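PDB 2G9Z: thiamine pyrophosphokinase from Candida albicans, which catalyses the transfer of a pyrophosphate group from ATP to thiamine, producing thiamine diphosphate and AMP. Local coordinates for residues Q71-D76 and V209-G214; T244-F249 and V332-I337; I163-Q168 and A187-G192; G142-R147 and T172-F177; T287-N292 and E326-I331. All blocks are in the same frame, centred on the assembly; numbering follows the deposited sequence.

Contact 1 (Q71-D76 and V209-G214)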
# COMPACT_ATOMS: atom_id res chain seq x y z
N GLN A 71 12.39 -1.71 -8.28
CA GLN A 71 11.38 -2.68 -8.69
C GLN A 71 11.40 -2.77 -10.21
O GLN A 71 11.76 -1.81 -10.89
CB GLN A 71 9.97 -2.29 -8.20
CG GLN A 71 9.67 -2.74 -6.76
CD GLN A 71 8.21 -2.55 -6.37
OE1 GLN A 71 7.77 -1.45 -6.04
NE2 GLN A 71 7.44 -3.64 -6.42
N LYS A 72 11.03 -3.92 -10.75
CA LYS A 72 11.04 -4.11 -12.19
C LYS A 72 10.17 -3.05 -12.86
O LYS A 72 9.03 -2.83 -12.46
CB LYS A 72 10.53 -5.51 -12.54
CG LYS A 72 10.78 -5.93 -13.98
CD LYS A 72 10.51 -7.42 -14.16
CE LYS A 72 10.79 -7.86 -15.59
NZ LYS A 72 9.88 -7.18 -16.56
N ILE A 73 10.74 -2.37 -13.85
CA ILE A 73 10.02 -1.32 -14.57
C ILE A 73 9.12 -1.90 -15.65
O ILE A 73 9.59 -2.50 -16.61
CB ILE A 73 11.02 -0.32 -15.19
CG1 ILE A 73 11.82 0.36 -14.08
CG2 ILE A 73 10.26 0.72 -16.02
CD1 ILE A 73 12.84 1.37 -14.56
N THR A 74 7.81 -1.70 -15.47
CA THR A 74 6.81 -2.22 -16.40
C THR A 74 6.15 -1.19 -17.30
O THR A 74 5.40 -1.55 -18.21
CB THR A 74 5.70 -2.95 -15.62
OG1 THR A 74 4.95 -1.99 -14.85
CG2 THR A 74 6.29 -3.98 -14.68
N ILE A 75 6.42 0.09 -17.06
CA ILE A 75 5.83 1.15 -17.87
C ILE A 75 6.67 1.47 -19.10
O ILE A 75 7.73 0.88 -19.32
CB ILE A 75 5.68 2.47 -17.08
CG1 ILE A 75 7.07 3.02 -16.76
CG2 ILE A 75 4.89 2.23 -15.81
CD1 ILE A 75 7.09 4.49 -16.40
N ASP A 76 6.18 2.41 -19.90
CA ASP A 76 6.89 2.85 -21.09
C ASP A 76 7.92 3.88 -20.61
O ASP A 76 7.72 5.09 -20.74
CB ASP A 76 5.91 3.51 -22.07
CG ASP A 76 6.58 3.95 -23.36
OD1 ASP A 76 7.83 3.98 -23.41
OD2 ASP A 76 5.85 4.28 -24.32
N VAL A 209 7.40 9.33 -9.77
CA VAL A 209 8.11 8.30 -9.03
C VAL A 209 7.70 6.89 -9.45
O VAL A 209 6.52 6.54 -9.42
CB VAL A 209 7.86 8.44 -7.51
CG1 VAL A 209 8.69 7.42 -6.74
CG2 VAL A 209 8.18 9.86 -7.05
N LEU A 210 8.68 6.07 -9.84
CA LEU A 210 8.43 4.68 -10.23
C LEU A 210 8.90 3.70 -9.15
O LEU A 210 9.90 3.95 -8.48
CB LEU A 210 9.17 4.34 -11.53
CG LEU A 210 8.81 5.09 -12.81
CD1 LEU A 210 9.71 4.61 -13.94
CD2 LEU A 210 7.34 4.86 -13.14
N ASN A 211 8.16 2.61 -8.99
CA ASN A 211 8.52 1.54 -8.04
C ASN A 211 8.52 1.87 -6.55
O ASN A 211 9.16 1.16 -5.76
CB ASN A 211 9.89 0.97 -8.43
CG ASN A 211 9.98 0.61 -9.90
OD1 ASN A 211 9.05 0.04 -10.47
ND2 ASN A 211 11.11 0.95 -10.53
N ALA A 212 7.81 2.91 -6.14
CA ALA A 212 7.75 3.30 -4.73
C ALA A 212 6.54 2.68 -4.03
O ALA A 212 6.45 2.68 -2.80
CB ALA A 212 7.70 4.81 -4.61
N ILE A 213 5.63 2.16 -4.84
CA ILE A 213 4.41 1.54 -4.33
C ILE A 213 4.35 0.09 -4.80
O ILE A 213 4.90 -0.25 -5.84
CB ILE A 213 3.15 2.28 -4.88
CG1 ILE A 213 3.23 3.77 -4.56
CG2 ILE A 213 1.88 1.65 -4.31
CD1 ILE A 213 3.21 4.10 -3.07
N GLY A 214 3.69 -0.76 -4.01
CA GLY A 214 3.54 -2.15 -4.40
C GLY A 214 4.59 -3.15 -3.95
O GLY A 214 4.40 -4.36 -4.09

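Contact 2 (T244-F249 and V332-I337)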
# COMPACT_ATOMS: atom_id res chain seq x y z
N THR A 244 2.39 -0.05 -11.55
CA THR A 244 1.98 -1.00 -12.57
C THR A 244 0.47 -0.95 -12.76
O THR A 244 -0.05 -1.18 -13.85
CB THR A 244 2.39 -2.43 -12.18
OG1 THR A 244 3.81 -2.51 -12.09
CG2 THR A 244 1.90 -3.43 -13.22
N ASN A 245 -0.23 -0.61 -11.68
CA ASN A 245 -1.69 -0.58 -11.71
C ASN A 245 -2.33 0.80 -11.79
O ASN A 245 -3.42 0.94 -12.35
CB ASN A 245 -2.21 -1.30 -10.47
CG ASN A 245 -1.64 -2.69 -10.33
OD1 ASN A 245 -2.01 -3.59 -11.08
ND2 ASN A 245 -0.70 -2.86 -9.40
N ASP A 246 -1.66 1.81 -11.26
CA ASP A 246 -2.26 3.13 -11.23
C ASP A 246 -1.29 4.30 -11.07
O ASP A 246 -0.07 4.14 -11.09
CB ASP A 246 -3.26 3.17 -10.08
CG ASP A 246 -2.69 2.58 -8.79
OD1 ASP A 246 -1.54 2.92 -8.44
OD2 ASP A 246 -3.39 1.79 -8.12
N ILE A 247 -1.88 5.48 -10.93
CA ILE A 247 -1.15 6.71 -10.69
C ILE A 247 -1.73 7.21 -9.37
O ILE A 247 -2.96 7.19 -9.16
CB ILE A 247 -1.35 7.75 -11.81
CG1 ILE A 247 -0.47 8.97 -11.53
CG2 ILE A 247 -2.82 8.15 -11.91
CD1 ILE A 247 -0.31 9.88 -12.73
N ILE A 248 -0.86 7.64 -8.47
CA ILE A 248 -1.26 8.09 -7.15
C ILE A 248 -0.76 9.50 -6.91
O ILE A 248 0.40 9.81 -7.17
CB ILE A 248 -0.68 7.13 -6.09
CG1 ILE A 248 -1.11 5.70 -6.44
CG2 ILE A 248 -1.15 7.52 -4.69
CD1 ILE A 248 -0.46 4.62 -5.60
N PHE A 249 -1.65 10.35 -6.42
CA PHE A 249 -1.29 11.74 -6.18
C PHE A 249 -2.11 12.30 -5.04
O PHE A 249 -3.00 11.64 -4.50
CB PHE A 249 -1.50 12.59 -7.44
CG PHE A 249 -2.84 12.41 -8.09
CD1 PHE A 249 -3.10 11.31 -8.89
CD2 PHE A 249 -3.86 13.34 -7.87
CE1 PHE A 249 -4.36 11.13 -9.47
CE2 PHE A 249 -5.11 13.17 -8.44
CZ PHE A 249 -5.37 12.06 -9.24
N VAL A 332 -5.16 11.45 -0.37
CA VAL A 332 -4.60 10.71 -1.49
C VAL A 332 -5.66 10.18 -2.45
O VAL A 332 -6.72 9.74 -2.02
CB VAL A 332 -3.78 9.49 -0.99
CG1 VAL A 332 -3.42 8.59 -2.15
CG2 VAL A 332 -2.53 9.97 -0.26
N MET A 333 -5.36 10.23 -3.74
CA MET A 333 -6.25 9.68 -4.75
C MET A 333 -5.44 8.82 -5.71
O MET A 333 -4.33 9.19 -6.12
CB MET A 333 -6.97 10.78 -5.54
CG MET A 333 -7.78 10.23 -6.72
SD MET A 333 -8.93 11.43 -7.47
CE MET A 333 -10.37 10.41 -7.73
N ASN A 334 -5.98 7.66 -6.05
CA ASN A 334 -5.33 6.78 -7.01
C ASN A 334 -6.32 6.60 -8.15
O ASN A 334 -7.53 6.55 -7.93
CB ASN A 334 -5.01 5.41 -6.40
CG ASN A 334 -6.25 4.57 -6.14
OD1 ASN A 334 -7.08 4.92 -5.31
ND2 ASN A 334 -6.36 3.45 -6.83
N ILE A 335 -5.80 6.54 -9.36
CA ILE A 335 -6.62 6.32 -10.54
C ILE A 335 -5.98 5.17 -11.28
O ILE A 335 -4.78 5.21 -11.58
CB ILE A 335 -6.65 7.55 -11.47
CG1 ILE A 335 -7.34 8.73 -10.76
CG2 ILE A 335 -7.38 7.20 -12.76
CD1 ILE A 335 -7.43 9.99 -11.61
N GLU A 336 -6.76 4.13 -11.56
CA GLU A 336 -6.24 2.98 -12.26
C GLU A 336 -5.85 3.35 -13.68
O GLU A 336 -6.53 4.14 -14.34
CB GLU A 336 -7.28 1.85 -12.28
CG GLU A 336 -6.83 0.60 -13.00
CD GLU A 336 -7.66 -0.62 -12.64
OE1 GLU A 336 -8.89 -0.57 -12.82
OE2 GLU A 336 -7.08 -1.62 -12.17
N ILE A 337 -4.75 2.79 -14.15
CA ILE A 337 -4.27 3.05 -15.50
C ILE A 337 -4.07 1.73 -16.21
O ILE A 337 -3.64 0.75 -15.61
CB ILE A 337 -2.92 3.81 -15.51
CG1 ILE A 337 -3.09 5.19 -14.89
CG2 ILE A 337 -2.41 3.94 -16.94
CD1 ILE A 337 -1.79 5.98 -14.83
O HOH W 1 -4.73 -2.39 -12.06

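Contact 3 (I163-Q168 and A187-G192)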
# COMPACT_ATOMS: atom_id res chain seq x y z
N ILE A 163 17.11 15.89 -5.25
CA ILE A 163 16.32 16.58 -6.27
C ILE A 163 16.10 18.04 -5.89
O ILE A 163 16.25 18.94 -6.72
CB ILE A 163 14.95 15.89 -6.47
CG1 ILE A 163 15.16 14.55 -7.20
CG2 ILE A 163 14.00 16.80 -7.25
CD1 ILE A 163 13.95 13.64 -7.20
N GLN A 164 15.73 18.26 -4.64
CA GLN A 164 15.49 19.61 -4.15
C GLN A 164 16.77 20.42 -4.18
O GLN A 164 16.78 21.59 -4.58
CB GLN A 164 14.92 19.57 -2.74
CG GLN A 164 13.47 19.11 -2.69
CD GLN A 164 12.91 19.12 -1.29
OE1 GLN A 164 13.29 18.31 -0.44
NE2 GLN A 164 11.99 20.05 -1.03
N LEU A 165 17.87 19.80 -3.75
CA LEU A 165 19.16 20.47 -3.74
C LEU A 165 19.65 20.76 -5.15
O LEU A 165 20.27 21.80 -5.39
CB LEU A 165 20.19 19.62 -2.98
CG LEU A 165 19.97 19.62 -1.46
CD1 LEU A 165 20.91 18.64 -0.79
CD2 LEU A 165 20.20 21.03 -0.92
N HIS A 166 19.38 19.85 -6.08
CA HIS A 166 19.79 20.05 -7.47
C HIS A 166 19.25 21.35 -8.05
O HIS A 166 19.99 22.12 -8.65
CB HIS A 166 19.30 18.90 -8.35
CG HIS A 166 19.38 19.20 -9.82
ND1 HIS A 166 20.52 19.00 -10.56
CD2 HIS A 166 18.45 19.71 -10.67
CE1 HIS A 166 20.30 19.39 -11.81
NE2 HIS A 166 19.05 19.82 -11.90
N TYR A 167 17.95 21.59 -7.87
CA TYR A 167 17.32 22.80 -8.39
C TYR A 167 17.73 24.06 -7.65
O TYR A 167 17.36 25.17 -8.03
CB TYR A 167 15.80 22.63 -8.39
CG TYR A 167 15.32 21.76 -9.53
CD1 TYR A 167 15.31 22.25 -10.84
CD2 TYR A 167 14.95 20.44 -9.32
CE1 TYR A 167 14.95 21.44 -11.91
CE2 TYR A 167 14.58 19.61 -10.39
CZ TYR A 167 14.59 20.13 -11.68
OH TYR A 167 14.26 19.33 -12.75
N GLN A 168 18.50 23.89 -6.59
CA GLN A 168 18.96 25.04 -5.82
C GLN A 168 20.43 25.35 -6.12
O GLN A 168 20.80 26.50 -6.33
CB GLN A 168 18.81 24.79 -4.32
CG GLN A 168 17.38 24.72 -3.83
CD GLN A 168 16.59 25.97 -4.16
OE1 GLN A 168 17.04 27.09 -3.90
NE2 GLN A 168 15.40 25.78 -4.73
N ALA A 187 20.83 15.65 3.80
CA ALA A 187 19.87 16.09 4.81
C ALA A 187 20.39 17.35 5.49
O ALA A 187 19.65 18.32 5.67
CB ALA A 187 19.66 14.99 5.83
N LYS A 188 21.66 17.34 5.87
CA LYS A 188 22.27 18.49 6.52
C LYS A 188 22.22 19.68 5.58
O LYS A 188 21.68 20.73 5.93
CB LYS A 188 23.72 18.19 6.90
CG LYS A 188 23.88 17.15 8.00
CD LYS A 188 25.35 16.88 8.30
CE LYS A 188 25.50 15.88 9.43
NZ LYS A 188 26.92 15.63 9.77
N LEU A 189 22.77 19.52 4.38
CA LEU A 189 22.81 20.59 3.39
C LEU A 189 21.44 21.23 3.18
O LEU A 189 21.32 22.45 3.20
CB LEU A 189 23.34 20.06 2.06
CG LEU A 189 24.09 21.04 1.15
CD1 LEU A 189 24.37 20.38 -0.19
CD2 LEU A 189 23.27 22.30 0.94
N TRP A 190 20.41 20.41 2.97
CA TRP A 190 19.07 20.95 2.74
C TRP A 190 18.66 21.78 3.95
O TRP A 190 18.05 22.84 3.80
CB TRP A 190 18.07 19.82 2.51
CG TRP A 190 16.68 20.30 2.15
CD1 TRP A 190 15.52 19.98 2.78
CD2 TRP A 190 16.32 21.17 1.07
NE1 TRP A 190 14.45 20.58 2.16
CE2 TRP A 190 14.91 21.32 1.10
CE3 TRP A 190 17.04 21.83 0.06
CZ2 TRP A 190 14.22 22.11 0.17
CZ3 TRP A 190 16.35 22.62 -0.86
CH2 TRP A 190 14.95 22.74 -0.80
N ASN A 191 19.00 21.30 5.14
CA ASN A 191 18.67 22.00 6.38
C ASN A 191 19.48 23.29 6.52
O ASN A 191 18.92 24.37 6.75
CB ASN A 191 18.93 21.10 7.58
CG ASN A 191 18.61 21.77 8.90
OD1 ASN A 191 19.49 21.95 9.75
ND2 ASN A 191 17.35 22.16 9.08
N GLY A 192 20.79 23.18 6.37
CA GLY A 192 21.65 24.35 6.49
C GLY A 192 21.33 25.41 5.46
O GLY A 192 21.38 26.61 5.75

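Contact 4 (G142-R147 and T172-F177)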
# COMPACT_ATOMS: atom_id res chain seq x y z
N GLY A 142 28.95 8.72 -16.43
CA GLY A 142 28.67 10.08 -16.00
C GLY A 142 27.63 10.32 -14.92
O GLY A 142 27.45 11.46 -14.50
N SER A 143 26.95 9.27 -14.48
CA SER A 143 25.95 9.44 -13.43
C SER A 143 26.61 10.02 -12.19
O SER A 143 27.69 9.58 -11.80
CB SER A 143 25.31 8.09 -13.08
OG SER A 143 24.56 7.57 -14.17
N LYS A 144 25.97 11.01 -11.58
CA LYS A 144 26.49 11.63 -10.37
C LYS A 144 26.13 10.73 -9.19
O LYS A 144 24.94 10.56 -8.88
CB LYS A 144 25.89 13.02 -10.16
CG LYS A 144 26.16 13.98 -11.32
CD LYS A 144 25.53 15.34 -11.06
CE LYS A 144 25.81 16.29 -12.22
NZ LYS A 144 25.25 17.64 -11.95
N ILE A 145 27.15 10.18 -8.54
CA ILE A 145 26.96 9.28 -7.41
C ILE A 145 26.96 9.98 -6.06
O ILE A 145 27.91 10.66 -5.70
CB ILE A 145 28.07 8.22 -7.37
CG1 ILE A 145 28.16 7.51 -8.73
CG2 ILE A 145 27.81 7.23 -6.24
CD1 ILE A 145 26.86 6.89 -9.20
N ILE A 146 25.88 9.79 -5.30
CA ILE A 146 25.79 10.39 -3.98
C ILE A 146 25.49 9.31 -2.95
O ILE A 146 24.33 8.97 -2.73
CB ILE A 146 24.70 11.47 -3.92
CG1 ILE A 146 24.95 12.53 -5.00
CG2 ILE A 146 24.68 12.12 -2.55
CD1 ILE A 146 23.90 13.63 -5.03
N ARG A 147 26.53 8.78 -2.32
CA ARG A 147 26.36 7.75 -1.31
C ARG A 147 26.04 8.38 0.04
O ARG A 147 26.70 9.32 0.47
CB ARG A 147 27.62 6.88 -1.20
CG ARG A 147 27.47 5.71 -0.24
CD ARG A 147 28.46 4.59 -0.55
NE ARG A 147 28.19 3.39 0.24
CZ ARG A 147 28.59 2.17 -0.09
NH1 ARG A 147 29.27 1.97 -1.22
NH2 ARG A 147 28.29 1.14 0.69
N THR A 172 24.54 26.34 -10.37
CA THR A 172 25.71 27.07 -9.91
C THR A 172 26.96 26.23 -10.16
O THR A 172 27.90 26.69 -10.80
CB THR A 172 25.60 27.39 -8.40
OG1 THR A 172 24.37 28.07 -8.14
CG2 THR A 172 26.77 28.26 -7.96
N LYS A 173 26.97 25.00 -9.65
CA LYS A 173 28.11 24.10 -9.84
C LYS A 173 27.65 22.66 -10.04
O LYS A 173 26.99 22.08 -9.17
CB LYS A 173 29.09 24.20 -8.67
CG LYS A 173 28.50 23.88 -7.30
CD LYS A 173 29.57 24.06 -6.23
CE LYS A 173 29.02 23.74 -4.85
NZ LYS A 173 30.03 23.97 -3.78
N GLU A 174 28.03 22.09 -11.18
CA GLU A 174 27.66 20.72 -11.54
C GLU A 174 28.10 19.65 -10.53
O GLU A 174 27.53 18.56 -10.50
CB GLU A 174 28.25 20.39 -12.92
CG GLU A 174 27.54 19.28 -13.68
CD GLU A 174 26.23 19.74 -14.31
OE1 GLU A 174 26.23 20.79 -14.98
OE2 GLU A 174 25.21 19.04 -14.16
N ASN A 175 29.10 19.96 -9.71
CA ASN A 175 29.59 19.00 -8.73
C ASN A 175 29.29 19.43 -7.29
O ASN A 175 30.05 19.13 -6.37
CB ASN A 175 31.09 18.78 -8.90
CG ASN A 175 31.91 19.98 -8.44
OD1 ASN A 175 31.69 21.10 -8.89
ND2 ASN A 175 32.84 19.73 -7.52
N TRP A 176 28.18 20.12 -7.11
CA TRP A 176 27.76 20.60 -5.80
C TRP A 176 27.68 19.48 -4.76
O TRP A 176 27.85 19.71 -3.57
CB TRP A 176 26.39 21.26 -5.91
CG TRP A 176 25.33 20.29 -6.35
CD1 TRP A 176 24.97 20.00 -7.64
CD2 TRP A 176 24.55 19.44 -5.51
NE1 TRP A 176 24.01 19.01 -7.64
CE2 TRP A 176 23.74 18.65 -6.35
CE3 TRP A 176 24.46 19.26 -4.12
CZ2 TRP A 176 22.84 17.69 -5.85
CZ3 TRP A 176 23.57 18.30 -3.62
CH2 TRP A 176 22.77 17.53 -4.49
N PHE A 177 27.39 18.27 -5.24
CA PHE A 177 27.22 17.09 -4.38
C PHE A 177 28.50 16.46 -3.86
O PHE A 177 28.47 15.70 -2.89
CB PHE A 177 26.46 16.01 -5.13
CG PHE A 177 27.20 15.48 -6.32
CD1 PHE A 177 27.24 16.20 -7.51
CD2 PHE A 177 27.89 14.27 -6.24
CE1 PHE A 177 27.94 15.71 -8.61
CE2 PHE A 177 28.60 13.79 -7.33
CZ PHE A 177 28.63 14.51 -8.52

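Contact 5 (T287-N292 and E326-I331)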
# COMPACT_ATOMS: atom_id res chain seq x y z
N THR A 287 -8.14 13.52 10.55
CA THR A 287 -9.38 12.79 10.32
C THR A 287 -10.53 13.32 11.18
O THR A 287 -10.31 13.78 12.30
CB THR A 287 -9.19 11.30 10.65
OG1 THR A 287 -9.23 11.11 12.07
CG2 THR A 287 -7.84 10.81 10.14
N PRO A 288 -11.76 13.26 10.66
CA PRO A 288 -12.10 12.74 9.33
C PRO A 288 -12.01 13.84 8.27
O PRO A 288 -11.92 15.02 8.59
CB PRO A 288 -13.53 12.24 9.51
CG PRO A 288 -14.09 13.25 10.45
CD PRO A 288 -12.98 13.42 11.48
N ILE A 289 -12.05 13.42 7.01
CA ILE A 289 -11.99 14.35 5.90
C ILE A 289 -13.35 14.37 5.22
O ILE A 289 -13.92 13.33 4.92
CB ILE A 289 -10.90 13.90 4.89
CG1 ILE A 289 -9.52 14.08 5.52
CG2 ILE A 289 -11.02 14.69 3.59
CD1 ILE A 289 -8.37 13.73 4.62
N ILE A 290 -13.88 15.58 5.00
CA ILE A 290 -15.18 15.73 4.36
C ILE A 290 -14.97 15.86 2.86
O ILE A 290 -14.18 16.69 2.41
CB ILE A 290 -15.91 17.01 4.84
CG1 ILE A 290 -15.90 17.09 6.36
CG2 ILE A 290 -17.34 17.00 4.31
CD1 ILE A 290 -16.66 15.99 7.04
N LEU A 291 -15.69 15.06 2.09
CA LEU A 291 -15.56 15.09 0.64
C LEU A 291 -16.84 15.47 -0.12
O LEU A 291 -17.95 15.16 0.30
CB LEU A 291 -15.09 13.73 0.12
CG LEU A 291 -13.75 13.16 0.62
CD1 LEU A 291 -13.63 11.70 0.18
CD2 LEU A 291 -12.61 13.99 0.08
N ASN A 292 -16.64 16.14 -1.25
CA ASN A 292 -17.71 16.52 -2.15
C ASN A 292 -17.13 16.30 -3.53
O ASN A 292 -16.14 16.91 -3.89
CB ASN A 292 -18.09 18.00 -2.00
CG ASN A 292 -18.94 18.26 -0.78
OD1 ASN A 292 -19.99 17.63 -0.59
ND2 ASN A 292 -18.50 19.19 0.06
N GLU A 326 -13.73 18.17 -3.75
CA GLU A 326 -13.46 19.17 -2.74
C GLU A 326 -13.19 18.37 -1.47
O GLU A 326 -13.91 17.42 -1.18
CB GLU A 326 -14.66 20.10 -2.55
CG GLU A 326 -14.47 21.11 -1.43
CD GLU A 326 -15.56 22.16 -1.42
OE1 GLU A 326 -16.74 21.80 -1.60
OE2 GLU A 326 -15.24 23.35 -1.22
N CYS A 327 -12.15 18.73 -0.73
CA CYS A 327 -11.82 18.00 0.48
C CYS A 327 -11.45 18.94 1.62
O CYS A 327 -10.80 19.95 1.40
CB CYS A 327 -10.67 17.04 0.20
SG CYS A 327 -9.16 17.84 -0.39
N SER A 328 -11.85 18.59 2.84
CA SER A 328 -11.57 19.42 4.00
C SER A 328 -10.10 19.41 4.42
O SER A 328 -9.69 20.19 5.27
CB SER A 328 -12.42 18.98 5.19
OG SER A 328 -12.17 17.63 5.51
N ASP A 329 -9.32 18.51 3.82
CA ASP A 329 -7.89 18.37 4.11
C ASP A 329 -7.26 17.52 3.02
O ASP A 329 -7.97 16.81 2.30
CB ASP A 329 -7.67 17.67 5.46
CG ASP A 329 -7.25 18.62 6.55
OD1 ASP A 329 -6.25 19.34 6.35
OD2 ASP A 329 -7.93 18.66 7.60
N ASP A 330 -5.94 17.59 2.90
CA ASP A 330 -5.25 16.81 1.87
C ASP A 330 -5.67 15.35 1.96
O ASP A 330 -5.87 14.81 3.05
CB ASP A 330 -3.73 16.90 2.03
CG ASP A 330 -3.17 18.29 1.74
OD1 ASP A 330 -3.89 19.14 1.18
OD2 ASP A 330 -1.98 18.52 2.06
N ILE A 331 -5.80 14.71 0.81
CA ILE A 331 -6.16 13.31 0.77
C ILE A 331 -5.62 12.69 -0.50
O ILE A 331 -5.59 13.31 -1.56
CB ILE A 331 -7.71 13.11 0.85
CG1 ILE A 331 -8.04 11.61 0.94
CG2 ILE A 331 -8.38 13.75 -0.35
CD1 ILE A 331 -9.53 11.32 1.20
O HOH W 2 -10.63 17.28 7.52
O HOH W 3 -15.19 19.04 1.20

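Contact 1 (Q71-D76 and V209-G214)
The carboxamide planes of Q71 and N211 stand 60° apart where the two side chains slide past one another in opposite directions. They meet through their methylene carbons, with Q71 CB 3.3 Å from N211 CB. I73 crosses the asparagine at about a right angle, bringing CG1 to 3.7 Å from N211 ND2. That nitrogen donates to the carbonyl of L69, which fastens N211 to the residue just past strand 64-68. Strands 64-68 and 205-210 are parallel neighbours in the α/β sheet of the catalytic domain, and the contact joins the loops that leave their C-terminal ends. Beneath the amides lies an apolar pair, I75 and L210, reaching toward each other tip to tip. I75 CG1 sits between the backbone N and the carbonyl carbon (chi1 67°), an orientation that sends CD1 against both leucine methyls. The approach of I75 CD1 to L210 CD2, 3.3 Å, is tighter than usual van der Waals contact. I213 faces elsewhere and packs on F217 of the second subunit.

Contact 2 (T244-F249 and V332-I337)
F249 and M333 form one rung of an antiparallel strand pair, 246-249 against 332-336, in the large mixed sheet. The M333 carbonyl oxygen lies 3.7 Å above the plane of the F249 ring, offset toward its rim, while I335 CD1 meets the ring edge in plane, 3.8 Å from F249 CZ. M333 runs alongside the phenylalanine in the same direction; its SD, 5.0 Å from the F249 ring centroid, makes an oblique Met-aromatic contact. Backbone bonds hold this cluster in register: F249 and M333 exchange two, and I247 and I335 another two. M333 N donates to F249 O at 2.9 Å. The other face carries I248 and N334, with I248 CG2 resting 3.6 Å from V332 CG1. That face looks onto the dimer interface, where D246 OD2 accepts from the backbone N of F217 of the second subunit and N334 ND2 bonds to D218 of the same subunit. Past the last bridge, I337 N donates to N245 O in an almost straight bond (173°), and beside it the methyl I337 CD1 presses on I247 CB at 3.5 Å.

Contact 3 (I163-Q168 and A187-G192)
Helices 163-168 and 187-192 cross at 51° with their axes 10.2 Å apart, and L165 and W190 mark the closest approach of their backbones. The gap is bridged chiefly by the W190 indole, whose CG stands anti to the backbone N (chi1 -175°), so that the ring extends toward the other helix. Q164 spreads over a face of the indole. Its CB makes a CH-pi contact 3.8 Å from the centroid of the W190 six-membered ring, only 14° off the ring normal. Farther along the same side chain, Q164 OE1 hovers 3.5 Å above the W190 plane, offset toward the rim, the amide being tilted against the ring. Two other residues come to the edge: L165 CD2, 3.4 Å from W190 CE3, and Q168 CG, 3.8 Å from W190 CZ3. L165 also meets L189, CD2 to CD2 at 3.8 Å, which extends the apolar seam. Both helices belong to the catalytic domain, helix 155-170 packing on the parallel sheet through strands 64-68 and 86-90 and helix 185-195 lying outside it. No hydrogen bond spans the two segments. W190 NE1 is instead bonded to Y234 and Q168 OE1 to the backbone N of V200, so the polar ends of these buried residues are served from other parts of the fold, and the helix interface itself depends on shape and on dispersion across the indole.

Contact 4 (G142-R147 and T172-F177)
K144 has CG anti to its carbonyl carbon (chi1 -59°) and is fully extended beyond, a shape that carries its ammonium group across to E174. The glutamate bends at chi2 (77°) to meet it. NZ of K144 is gripped twice: it forms a salt bridge with E174 OE2 at 2.6 Å, approaching on the anti side and 24° out of the carboxylate plane, and it donates to E174 O at 2.9 Å, in the carbonyl plane on a lone pair. Side chain and main chain of one residue thus clamp a single cation, which probably also steadies the carboxylate's charge. The aliphatic part of the lysine is used as well. It crosses the F177 side chain at about a right angle, and K144 CB lies over the ring face, 3.9 Å from the F177 centroid, as a CH-pi contact. I146 closes the other end, with CD1 3.5 Å from F177 CB and 4.1 Å from W176 CH2. F177 CB in turn sits over the centre of the W176 ring, and W176 NE1 is bonded to Y122. The type I turn from K173 to W176 holds E174 and W176, with F177 following directly, and all three touch the strand. The arrangement is that of a border strand in a parallel α/β sheet: strand 144-147, outermost within this chain, is covered along its flank by the loop following helix 155-170.

Contact 5 (T287-N292 and E326-I331)
S328 OG is held by the backbone N of I290 at 2.7 Å in a nearly straight bond (165°), and it also hydrogen-bonds to a water. This water donates to P288 O and to D329 OD2, tying the start of one strand to the turn after the other. In the return direction S328 N donates to I290 O at 3.0 Å. The pair therefore resembles the next hydrogen-bonded position of an antiparallel pairing, with the serine hydroxyl standing where a main-chain carbonyl would otherwise accept. Regular pairing resumes at N292 and E326, whose E326 N to N292 O bond is 2.7 Å long; their side chains lie side by side, and N292 OD1 is bonded to the backbone N of N302. On the opposite face L291 CD2 touches C327 CB at 3.6 Å. I289 stretches CD1 to 3.9 Å from I331 CB, past the carbonyl oxygen of D330, which it approaches to 3.1 Å. These strands belong to the five-stranded sheet of the vitamin B1 binding domain, and after D330 the chain passes into strand 331-336 of the other sheet. L291 and I331 both rest on L280 of that second sheet, within a sandwich-like core. The chemistry is thus divided: a hydroxyl and a water satisfy backbone polar groups where the strand pairing ends, while the isoleucine and leucine side chains seal the apolar interior.

Contacts 1 and 2 lie 12 Å apart between centres on the same large sheet and touch through T74 and T244; contact 4 sits on that sheet's far border. Contacts 3 and 4, also 12 Å apart, interleave along the chain and share W176, which packs on L165 and L189. Both are nested within the loop closed by contact 1, in the catalytic domain. Contact 5 is nested inside the loop of contact 2, its strand 322-327 running directly on into strand 331-336, and its centre lies 40 Å from that of contact 4. One continuous sheet thus joins the α/β and vitamin-binding halves, and contacts 1 and 2 at its middle also meet the second subunit.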